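Local coordinates for protein carboxypeptidase A (Helicoverpa armigera, PDB 1JQG) that probably acts as a zinc-dependent carboxypeptidase that removes C-terminal residues from peptides, as other members of the M14 peptidase family do, at residues V251-N256 with F280-S285; R154-L159 with I214-A219; Y381-Y386 with F407-G412. All coordinates share one frame; numbering follows the deposited sequence.

Contact 1: V251-N256 with F280-S285; sequences VDLNRN and FSEPES
The backbone carbonyl of Asn256 receives the amide of Phe280, with N of Phe280 2.7 Å from O of Asn256 and an angle of 162° at the hydrogen. The same oxygen sits 4.0 Å above one face of the Phe280 ring, displaced toward its rim, while Tyr369 meets that ring edge-to-face. The Asn256 side chain, its CG anti to the backbone N (chi1 -158°), reaches in among Ser281, Glu282 and Ser285. Glu282 is the N-cap residue of helix 283-294, and its carbonyl O takes a hydrogen bond from Ser285 OG at 3.0 Å, inside the first turn. Its carboxylate is gripped as well: Ser281 OG gives a 2.8 Å bond to Glu282 OE2 on the anti side, Tyr242 OH bonds to that oxygen too, and Asn237 ND2 bonds to OE1. This buried start of a helix belongs to the catalytic domain of a zinc carboxypeptidase, and the facing loop runs close to the metal. Asp252 OD2 accepts from Asn254 N, 3.1 Å away and above the carboxylate plane, which closes an Asx turn; it is also bonded to NE2 of His181, a zinc ligand, so Asp252 is a second-shell residue that probably helps to orient the imidazole. Methyl groups of Val251 and Leu253 complete the seam. Val251 lays CG2 against the carboxylate of Glu282, 3.4 Å from its oxygen OE2. Leu253 splits its two methyls, CD1 going to Glu284 CB at 3.5 Å and CD2 to Glu282 CB at 3.7 Å, and crosses both glutamate chains at about a right angle. The Glu284 carboxylate bonds outside the two segments, OE1 to Phe151 N and OE2 to Asn237 ND2.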
loop_
_atom_site.group_PDB
_atom_site.type_symbol
_atom_site.label_atom_id
_atom_site.label_comp_id
_atom_site.label_asym_id
_atom_site.label_seq_id
_atom_site.Cartn_x
_atom_site.Cartn_y
_atom_site.Cartn_z
ATOM N N VAL A 251 -11.594 -5.710 -8.573
ATOM C CA VAL A 251 -11.304 -6.627 -7.499
ATOM C C VAL A 251 -10.241 -6.008 -6.578
ATOM O O VAL A 251 -9.329 -5.327 -7.037
ATOM C CB VAL A 251 -10.767 -7.955 -8.042
ATOM C CG1 VAL A 251 -10.187 -8.783 -6.903
ATOM C CG2 VAL A 251 -11.801 -8.715 -8.866
ATOM N N ASP A 252 -10.441 -6.172 -5.265
ATOM C CA ASP A 252 -9.442 -5.732 -4.293
ATOM C C ASP A 252 -8.274 -6.731 -4.336
ATOM O O ASP A 252 -8.379 -7.865 -3.864
ATOM C CB ASP A 252 -10.051 -5.713 -2.897
ATOM C CG ASP A 252 -9.140 -5.125 -1.839
ATOM O OD1 ASP A 252 -9.664 -4.867 -0.737
ATOM O OD2 ASP A 252 -7.926 -4.928 -2.122
ATOM N N LEU A 253 -7.159 -6.256 -4.907
ATOM C CA LEU A 253 -5.993 -7.162 -5.067
ATOM C C LEU A 253 -5.382 -7.646 -3.777
ATOM O O LEU A 253 -4.743 -8.687 -3.693
ATOM C CB LEU A 253 -4.924 -6.475 -5.907
ATOM C CG LEU A 253 -5.277 -6.156 -7.356
ATOM C CD1 LEU A 253 -4.138 -5.376 -8.014
ATOM C CD2 LEU A 253 -5.560 -7.459 -8.140
ATOM N N ASN A 254 -5.626 -6.949 -2.669
ATOM C CA ASN A 254 -5.102 -7.349 -1.366
ATOM C C ASN A 254 -6.031 -8.339 -0.702
ATOM O O ASN A 254 -5.958 -8.608 0.500
ATOM C CB ASN A 254 -4.821 -6.133 -0.485
ATOM C CG ASN A 254 -3.632 -6.392 0.456
ATOM O OD1 ASN A 254 -2.832 -7.303 0.203
ATOM N ND2 ASN A 254 -3.486 -5.638 1.535
ATOM N N ARG A 255 -6.960 -8.905 -1.463
ATOM C CA ARG A 255 -7.895 -9.907 -0.983
ATOM C C ARG A 255 -7.927 -11.062 -2.007
ATOM O O ARG A 255 -8.665 -12.020 -1.898
ATOM C CB ARG A 255 -9.289 -9.371 -0.776
ATOM C CG ARG A 255 -9.449 -8.077 -0.003
ATOM C CD ARG A 255 -9.422 -8.364 1.492
ATOM N NE ARG A 255 -9.410 -7.110 2.224
ATOM C CZ ARG A 255 -10.143 -6.865 3.296
ATOM N NH1 ARG A 255 -10.958 -7.806 3.771
ATOM N NH2 ARG A 255 -10.039 -5.664 3.862
ATOM N N ASN A 256 -7.093 -10.966 -3.034
ATOM C CA ASN A 256 -7.006 -11.940 -4.101
ATOM C C ASN A 256 -5.830 -12.914 -3.988
ATOM O O ASN A 256 -5.543 -13.699 -4.906
ATOM C CB ASN A 256 -6.903 -11.162 -5.414
ATOM C CG ASN A 256 -7.347 -12.002 -6.608
ATOM O OD1 ASN A 256 -8.461 -12.493 -6.610
ATOM N ND2 ASN A 256 -6.429 -12.091 -7.571
ATOM N N PHE A 280 -5.910 -15.509 -6.934
ATOM C CA PHE A 280 -5.109 -15.178 -8.092
ATOM C C PHE A 280 -5.909 -15.228 -9.391
ATOM O O PHE A 280 -5.432 -15.557 -10.485
ATOM C CB PHE A 280 -3.897 -16.090 -8.182
ATOM C CG PHE A 280 -2.982 -16.013 -6.989
ATOM C CD1 PHE A 280 -2.931 -17.061 -6.085
ATOM C CD2 PHE A 280 -2.207 -14.905 -6.751
ATOM C CE1 PHE A 280 -2.106 -17.001 -4.983
ATOM C CE2 PHE A 280 -1.379 -14.849 -5.650
ATOM C CZ PHE A 280 -1.322 -15.891 -4.749
ATOM N N SER A 281 -7.152 -14.745 -9.361
ATOM C CA SER A 281 -7.972 -14.595 -10.543
ATOM C C SER A 281 -7.587 -13.389 -11.388
ATOM O O SER A 281 -7.808 -13.313 -12.584
ATOM C CB SER A 281 -9.437 -14.505 -10.120
ATOM O OG SER A 281 -9.693 -13.326 -9.407
ATOM N N GLU A 282 -6.955 -12.399 -10.741
ATOM C CA GLU A 282 -6.508 -11.200 -11.444
ATOM C C GLU A 282 -5.068 -11.355 -11.894
ATOM O O GLU A 282 -4.292 -12.013 -11.189
ATOM C CB GLU A 282 -6.687 -9.981 -10.527
ATOM C CG GLU A 282 -8.072 -9.819 -9.979
ATOM C CD GLU A 282 -9.166 -10.028 -11.020
ATOM O OE1 GLU A 282 -9.087 -9.327 -12.044
ATOM O OE2 GLU A 282 -10.028 -10.906 -10.702
ATOM N N PRO A 283 -4.727 -10.796 -13.046
ATOM C CA PRO A 283 -3.390 -10.819 -13.583
ATOM C C PRO A 283 -2.357 -10.082 -12.745
ATOM O O PRO A 283 -1.222 -10.557 -12.640
ATOM C CB PRO A 283 -3.544 -10.151 -14.966
ATOM C CG PRO A 283 -4.676 -9.207 -14.759
ATOM C CD PRO A 283 -5.651 -9.995 -13.901
ATOM N N GLU A 284 -2.772 -9.025 -12.046
ATOM C CA GLU A 284 -1.880 -8.239 -11.216
ATOM C C GLU A 284 -1.342 -9.050 -10.028
ATOM O O GLU A 284 -0.173 -8.975 -9.646
ATOM C CB GLU A 284 -2.566 -6.976 -10.711
ATOM C CG GLU A 284 -2.929 -5.973 -11.800
ATOM C CD GLU A 284 -4.259 -6.270 -12.478
ATOM O OE1 GLU A 284 -4.548 -5.665 -13.534
ATOM O OE2 GLU A 284 -5.027 -7.117 -12.029
ATOM N N SER A 285 -2.212 -9.804 -9.384
ATOM C CA SER A 285 -1.838 -10.655 -8.269
ATOM C C SER A 285 -1.087 -11.903 -8.743
ATOM O O SER A 285 -0.235 -12.484 -8.066
ATOM C CB SER A 285 -3.088 -11.032 -7.462
ATOM O OG SER A 285 -3.984 -11.765 -8.262
#

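Contact 2: R154-L159 with I214-A219; sequences RSIKYL and IILPVA
Leu159 and Ile215 form an antiparallel hydrogen-bonded pair. Leu159 N gives a nearly straight bond, 172° at the hydrogen, to Ile215 O at 2.9 Å, and Ile215 N returns one to Leu159 O at 3.1 Å. Ile214 adds a CA-H...O contact, its CA 3.3 Å from Leu159 O. Beyond this pair the backbones part, and a water enters the widening gap, donating to Lys157 O at 2.9 Å and accepting from Val218 N. Leu216 closes over the same place with a single methyl: CD1 lies 3.4 Å from Lys157 O and 3.6 Å from Ile156 CG1, and also touches Tyr158 CB. Ile156 meets Leu216 at about a right angle; with CG1 anti to the backbone N (chi1 166°), its chain runs on past that methyl toward the carbonyls of Val218 and Ala219. An alanine here, without CG1, CG2 and CD1, would probably open a gap beside Leu216 and let its CD1 methyl shift. Tyr158 and Ile214 lie side by side, pointing the same way, and ring atom CD1 of Tyr158 is 3.7 Å from Ile214 CG2. In the next shell, Leu159 and Ile215, on one face of the sheet, are both covered by Ile195 of helix 187-200, and Leu131 of helix 124-137 adds to the cover of Leu159. Strand 142-149 flanks the other edge of 155-161 through backbone bonds of Ile156 and Tyr158, and Ile214 is bonded to Val174 and Met176 of strand 173-178. Lys157 directs NZ to Ser155 OG and, in a salt bridge, to Asp128. The pair thus lies within the mixed, helix-flanked beta sheet that forms the centre of the M14 carboxypeptidase fold, near its antiparallel edge.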
loop_
_atom_site.group_PDB
_atom_site.type_symbol
_atom_site.label_atom_id
_atom_site.label_comp_id
_atom_site.label_asym_id
_atom_site.label_seq_id
_atom_site.Cartn_x
_atom_site.Cartn_y
_atom_site.Cartn_z
ATOM N N ARG A 154 -1.727 -3.247 -19.850
ATOM C CA ARG A 154 -0.566 -2.436 -19.543
ATOM C C ARG A 154 0.587 -3.275 -19.002
ATOM O O ARG A 154 0.450 -4.111 -18.141
ATOM C CB ARG A 154 -0.968 -1.357 -18.528
ATOM C CG ARG A 154 -1.824 -0.256 -19.105
ATOM C CD ARG A 154 -2.073 0.833 -18.033
ATOM N NE ARG A 154 -2.777 1.984 -18.627
ATOM C CZ ARG A 154 -4.098 1.965 -18.822
ATOM N NH1 ARG A 154 -4.738 0.864 -18.444
ATOM N NH2 ARG A 154 -4.724 2.975 -19.366
ATOM N N SER A 155 1.792 -3.017 -19.448
ATOM C CA SER A 155 3.018 -3.641 -19.082
ATOM C C SER A 155 3.425 -3.317 -17.641
ATOM O O SER A 155 3.524 -2.193 -17.180
ATOM C CB SER A 155 4.173 -3.129 -19.962
ATOM O OG SER A 155 5.407 -3.646 -19.506
ATOM N N ILE A 156 3.639 -4.369 -16.859
ATOM C CA ILE A 156 3.981 -4.205 -15.465
ATOM C C ILE A 156 5.383 -4.734 -15.260
ATOM O O ILE A 156 5.581 -5.940 -15.295
ATOM C CB ILE A 156 3.001 -4.781 -14.445
ATOM C CG1 ILE A 156 3.653 -4.845 -13.060
ATOM C CG2 ILE A 156 2.482 -6.150 -14.816
ATOM C CD1 ILE A 156 2.969 -5.670 -11.978
ATOM N N LYS A 157 6.354 -3.835 -15.104
ATOM C CA LYS A 157 7.732 -4.187 -14.974
ATOM C C LYS A 157 8.283 -3.813 -13.615
ATOM O O LYS A 157 7.708 -3.092 -12.800
ATOM C CB LYS A 157 8.590 -3.640 -16.103
ATOM C CG LYS A 157 8.372 -2.212 -16.481
ATOM C CD LYS A 157 9.416 -1.732 -17.496
ATOM C CE LYS A 157 9.185 -2.442 -18.833
ATOM N NZ LYS A 157 7.986 -1.937 -19.604
ATOM N N TYR A 158 9.367 -4.506 -13.229
ATOM C CA TYR A 158 9.948 -4.353 -11.910
ATOM C C TYR A 158 11.461 -4.396 -12.117
ATOM O O TYR A 158 11.943 -4.869 -13.150
ATOM C CB TYR A 158 9.461 -5.426 -10.921
ATOM C CG TYR A 158 9.822 -6.853 -11.279
ATOM C CD1 TYR A 158 10.917 -7.504 -10.721
ATOM C CD2 TYR A 158 9.067 -7.545 -12.210
ATOM C CE1 TYR A 158 11.238 -8.806 -11.066
ATOM C CE2 TYR A 158 9.369 -8.845 -12.556
ATOM C CZ TYR A 158 10.454 -9.480 -11.985
ATOM O OH TYR A 158 10.704 -10.777 -12.370
ATOM N N LEU A 159 12.201 -4.034 -11.066
ATOM C CA LEU A 159 13.648 -4.048 -11.128
ATOM C C LEU A 159 14.240 -5.229 -10.366
ATOM O O LEU A 159 13.809 -5.582 -9.291
ATOM C CB LEU A 159 14.126 -2.675 -10.616
ATOM C CG LEU A 159 13.979 -1.473 -11.531
ATOM C CD1 LEU A 159 14.770 -0.295 -10.969
ATOM C CD2 LEU A 159 14.449 -1.728 -12.954
ATOM N N ILE A 214 14.413 -6.844 -5.284
ATOM C CA ILE A 214 13.351 -6.884 -6.254
ATOM C C ILE A 214 12.445 -5.732 -5.856
ATOM O O ILE A 214 11.891 -5.706 -4.752
ATOM C CB ILE A 214 12.593 -8.216 -6.254
ATOM C CG1 ILE A 214 13.469 -9.351 -6.816
ATOM C CG2 ILE A 214 11.299 -8.119 -7.088
ATOM C CD1 ILE A 214 12.872 -10.742 -6.764
ATOM N N ILE A 215 12.229 -4.777 -6.769
ATOM C CA ILE A 215 11.365 -3.642 -6.492
ATOM C C ILE A 215 10.320 -3.478 -7.567
ATOM O O ILE A 215 10.669 -3.281 -8.732
ATOM C CB ILE A 215 12.196 -2.354 -6.333
ATOM C CG1 ILE A 215 13.246 -2.532 -5.215
ATOM C CG2 ILE A 215 11.281 -1.164 -6.021
ATOM C CD1 ILE A 215 14.074 -1.308 -4.898
ATOM N N LEU A 216 9.053 -3.473 -7.150
ATOM C CA LEU A 216 7.911 -3.284 -8.053
ATOM C C LEU A 216 7.168 -1.993 -7.680
ATOM O O LEU A 216 6.376 -1.939 -6.729
ATOM C CB LEU A 216 6.976 -4.506 -7.982
ATOM C CG LEU A 216 5.666 -4.466 -8.763
ATOM C CD1 LEU A 216 5.863 -4.348 -10.264
ATOM C CD2 LEU A 216 4.829 -5.723 -8.558
ATOM N N PRO A 217 7.466 -0.892 -8.370
ATOM C CA PRO A 217 6.883 0.419 -8.097
ATOM C C PRO A 217 5.373 0.453 -8.217
ATOM O O PRO A 217 4.664 0.958 -7.343
ATOM C CB PRO A 217 7.638 1.348 -8.995
ATOM C CG PRO A 217 8.923 0.629 -9.357
ATOM C CD PRO A 217 8.508 -0.827 -9.412
ATOM N N VAL A 218 4.785 0.116 -9.358
ATOM C CA VAL A 218 3.387 0.175 -9.667
ATOM C C VAL A 218 2.762 -1.205 -9.851
ATOM O O VAL A 218 2.706 -1.797 -10.912
ATOM C CB VAL A 218 3.099 0.997 -10.940
ATOM C CG1 VAL A 218 1.601 1.289 -11.033
ATOM C CG2 VAL A 218 3.879 2.298 -10.921
ATOM N N ALA A 219 2.217 -1.744 -8.750
ATOM C CA ALA A 219 1.621 -3.065 -8.747
ATOM C C ALA A 219 0.230 -3.110 -9.354
ATOM O O ALA A 219 -0.168 -4.197 -9.816
ATOM C CB ALA A 219 1.574 -3.611 -7.344
HETATM O O HOH W 1 6.111 -0.920 -11.802
#

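Contact 3: Y381-Y386 with F407-G412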
loop_
_atom_site.group_PDB
_atom_site.type_symbol
_atom_site.label_atom_id
_atom_site.label_comp_id
_atom_site.label_asym_id
_atom_site.label_seq_id
_atom_site.Cartn_x
_atom_site.Cartn_y
_atom_site.Cartn_z
ATOM N N TYR A 381 3.438 -2.490 5.280
ATOM C CA TYR A 381 3.676 -1.156 5.777
ATOM C C TYR A 381 2.465 -0.277 5.564
ATOM O O TYR A 381 1.760 -0.348 4.577
ATOM C CB TYR A 381 4.868 -0.481 5.081
ATOM C CG TYR A 381 6.209 -0.642 5.759
ATOM C CD1 TYR A 381 6.773 -1.866 6.003
ATOM C CD2 TYR A 381 6.922 0.466 6.144
ATOM C CE1 TYR A 381 8.005 -2.003 6.625
ATOM C CE2 TYR A 381 8.162 0.372 6.761
ATOM C CZ TYR A 381 8.699 -0.864 6.995
ATOM O OH TYR A 381 9.942 -1.010 7.574
ATOM N N GLU A 382 2.195 0.563 6.546
ATOM C CA GLU A 382 1.134 1.554 6.477
ATOM C C GLU A 382 1.809 2.894 6.723
ATOM O O GLU A 382 1.995 3.192 7.884
ATOM C CB GLU A 382 0.035 1.287 7.506
ATOM C CG GLU A 382 -0.722 -0.024 7.297
ATOM C CD GLU A 382 -1.659 0.042 6.092
ATOM O OE1 GLU A 382 -2.065 1.174 5.766
ATOM O OE2 GLU A 382 -1.994 -0.998 5.473
ATOM N N LEU A 383 2.183 3.602 5.689
ATOM C CA LEU A 383 2.775 4.917 5.760
ATOM C C LEU A 383 1.903 5.994 6.405
ATOM O O LEU A 383 0.716 5.819 6.529
ATOM C CB LEU A 383 3.104 5.392 4.321
ATOM C CG LEU A 383 4.134 4.542 3.579
ATOM C CD1 LEU A 383 4.638 5.301 2.340
ATOM C CD2 LEU A 383 5.252 4.149 4.511
ATOM N N PRO A 384 2.515 7.017 6.964
ATOM C CA PRO A 384 1.859 8.062 7.716
ATOM C C PRO A 384 0.927 8.854 6.827
ATOM O O PRO A 384 1.193 9.180 5.664
ATOM C CB PRO A 384 3.017 8.936 8.237
ATOM C CG PRO A 384 4.210 8.034 8.268
ATOM C CD PRO A 384 4.018 7.157 7.074
ATOM N N ALA A 385 -0.203 9.269 7.384
ATOM C CA ALA A 385 -1.104 10.204 6.750
ATOM C C ALA A 385 -0.605 11.603 7.115
ATOM O O ALA A 385 -0.794 12.015 8.252
ATOM C CB ALA A 385 -2.501 10.008 7.306
ATOM N N TYR A 386 0.024 12.327 6.211
ATOM C CA TYR A 386 0.474 13.673 6.454
ATOM C C TYR A 386 -0.646 14.719 6.457
ATOM O O TYR A 386 -1.406 14.880 5.516
ATOM C CB TYR A 386 1.559 14.060 5.448
ATOM C CG TYR A 386 2.103 15.458 5.657
ATOM C CD1 TYR A 386 1.797 16.543 4.850
ATOM C CD2 TYR A 386 2.962 15.670 6.730
ATOM C CE1 TYR A 386 2.331 17.793 5.085
ATOM C CE2 TYR A 386 3.508 16.921 6.975
ATOM C CZ TYR A 386 3.184 17.973 6.148
ATOM O OH TYR A 386 3.700 19.231 6.349
ATOM N N PHE A 407 12.442 9.168 2.470
ATOM C CA PHE A 407 13.641 9.124 3.327
ATOM C C PHE A 407 13.342 8.443 4.649
ATOM O O PHE A 407 14.064 7.569 5.133
ATOM C CB PHE A 407 14.163 10.552 3.570
ATOM C CG PHE A 407 15.177 10.697 4.660
ATOM C CD1 PHE A 407 16.510 10.447 4.361
ATOM C CD2 PHE A 407 14.831 11.060 5.952
ATOM C CE1 PHE A 407 17.479 10.540 5.344
ATOM C CE2 PHE A 407 15.817 11.175 6.935
ATOM C CZ PHE A 407 17.144 10.907 6.633
ATOM N N GLU A 408 12.224 8.871 5.259
ATOM C CA GLU A 408 11.741 8.267 6.518
ATOM C C GLU A 408 11.587 6.749 6.482
ATOM O O GLU A 408 12.112 6.008 7.296
ATOM C CB GLU A 408 10.345 8.851 6.764
ATOM C CG GLU A 408 9.768 8.622 8.134
ATOM C CD GLU A 408 8.416 9.316 8.268
ATOM O OE1 GLU A 408 7.459 8.585 8.531
ATOM O OE2 GLU A 408 8.471 10.551 8.109
ATOM N N THR A 409 10.914 6.216 5.447
ATOM C CA THR A 409 10.670 4.807 5.273
ATOM C C THR A 409 11.939 4.030 4.989
ATOM O O THR A 409 12.113 2.896 5.444
ATOM C CB THR A 409 9.657 4.548 4.128
ATOM O OG1 THR A 409 8.525 5.414 4.296
ATOM C CG2 THR A 409 9.149 3.109 4.107
ATOM N N TRP A 410 12.892 4.673 4.307
ATOM C CA TRP A 410 14.114 3.970 3.894
ATOM C C TRP A 410 14.950 3.632 5.135
ATOM O O TRP A 410 15.695 2.648 5.186
ATOM C CB TRP A 410 14.895 4.787 2.877
ATOM C CG TRP A 410 16.203 4.181 2.446
ATOM C CD1 TRP A 410 17.464 4.708 2.565
ATOM C CD2 TRP A 410 16.347 2.914 1.790
ATOM N NE1 TRP A 410 18.383 3.828 2.020
ATOM C CE2 TRP A 410 17.719 2.724 1.533
ATOM C CE3 TRP A 410 15.469 1.919 1.395
ATOM C CZ2 TRP A 410 18.227 1.591 0.903
ATOM C CZ3 TRP A 410 15.933 0.778 0.764
ATOM C CH2 TRP A 410 17.297 0.643 0.534
ATOM N N GLU A 411 14.852 4.474 6.156
ATOM C CA GLU A 411 15.456 4.221 7.449
ATOM C C GLU A 411 14.981 2.897 8.035
ATOM O O GLU A 411 15.752 2.192 8.691
ATOM C CB GLU A 411 15.203 5.375 8.433
ATOM C CG GLU A 411 15.715 6.725 7.995
ATOM C CD GLU A 411 17.227 6.643 7.728
ATOM O OE1 GLU A 411 17.852 6.297 8.755
ATOM O OE2 GLU A 411 17.764 6.891 6.605
ATOM N N GLY A 412 13.675 2.625 7.916
ATOM C CA GLY A 412 13.107 1.394 8.467
ATOM C C GLY A 412 13.418 0.181 7.606
ATOM O O GLY A 412 13.698 -0.904 8.086
#
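Tyr381 starts toward the helix from its CB and carries its ring alongside Thr409, the two side chains sliding past each other in opposite directions. Along one side of the ring, CD2 and then CE2 follow the Thr409 methyl, CE2 lying 3.9 Å from Thr409 CG2. At the tip, OH comes to the main chain of Gly412, 3.7 Å from its carbonyl carbon; with no side chain on Gly412, the hydroxyl can lie directly against the helix backbone. Met335 and Ile339 of helix 325-340 also pack on Tyr381. Thr409 has CG2 anti to its own backbone N (chi1 -48° to OG1), which puts the methyl on the tyrosine and leaves OG1 to bond back to Ala405 O, one turn earlier in the same helix. This is a helix packed against a face of the central sheet in the alpha/beta carboxypeptidase fold: strand 381-383 and helix 407-412 run roughly antiparallel, at 154°, with 11.0 Å between their axes at closest approach. Glu382, the predicted proton donor or acceptor of the active site, takes no part; its side chain touches His306, a zinc ligand, while Tyr381 and Leu383, before and after it in sequence, reach the helix with their side chains. Leu383 crosses Thr409 at about a right angle and brings CD2 to within 3.5 Å of Thr409 OG1, an apolar methyl against an oxygen already bonded within the helix. One residue on, the Pro384 ring meets the extended side chain of Glu408 coming from the opposite direction, with Pro384 CG 3.3 Å from Glu408 OE1. The other carboxylate oxygen of Glu408, OE2, is bonded to Gln404 NE2, and Ile339 lies against this side chain too.

Overall arrangement
All three contacts are largely buried. Contacts 2 and 3 reach the same mixed sheet in different ways: contact 2 joins neighbouring strands by backbone bonds, whereas contact 3 sets a helix on a strand through side chains, with no hydrogen bond across. Contact 1 involves a loop and a helix start instead, and is the most polar, with carboxylates and serines round the helix N-terminus. It touches contact 2, Glu284 CB lying 3.8 Å from Ala219 O, while contacts 1 and 3 lie on opposite sides of the chain's centre, about 25 Å apart between centres. Near the zinc, the side chains of Leu253, Ala219 and Tyr381 lie about 8, 9 and 6 Å from that of His306.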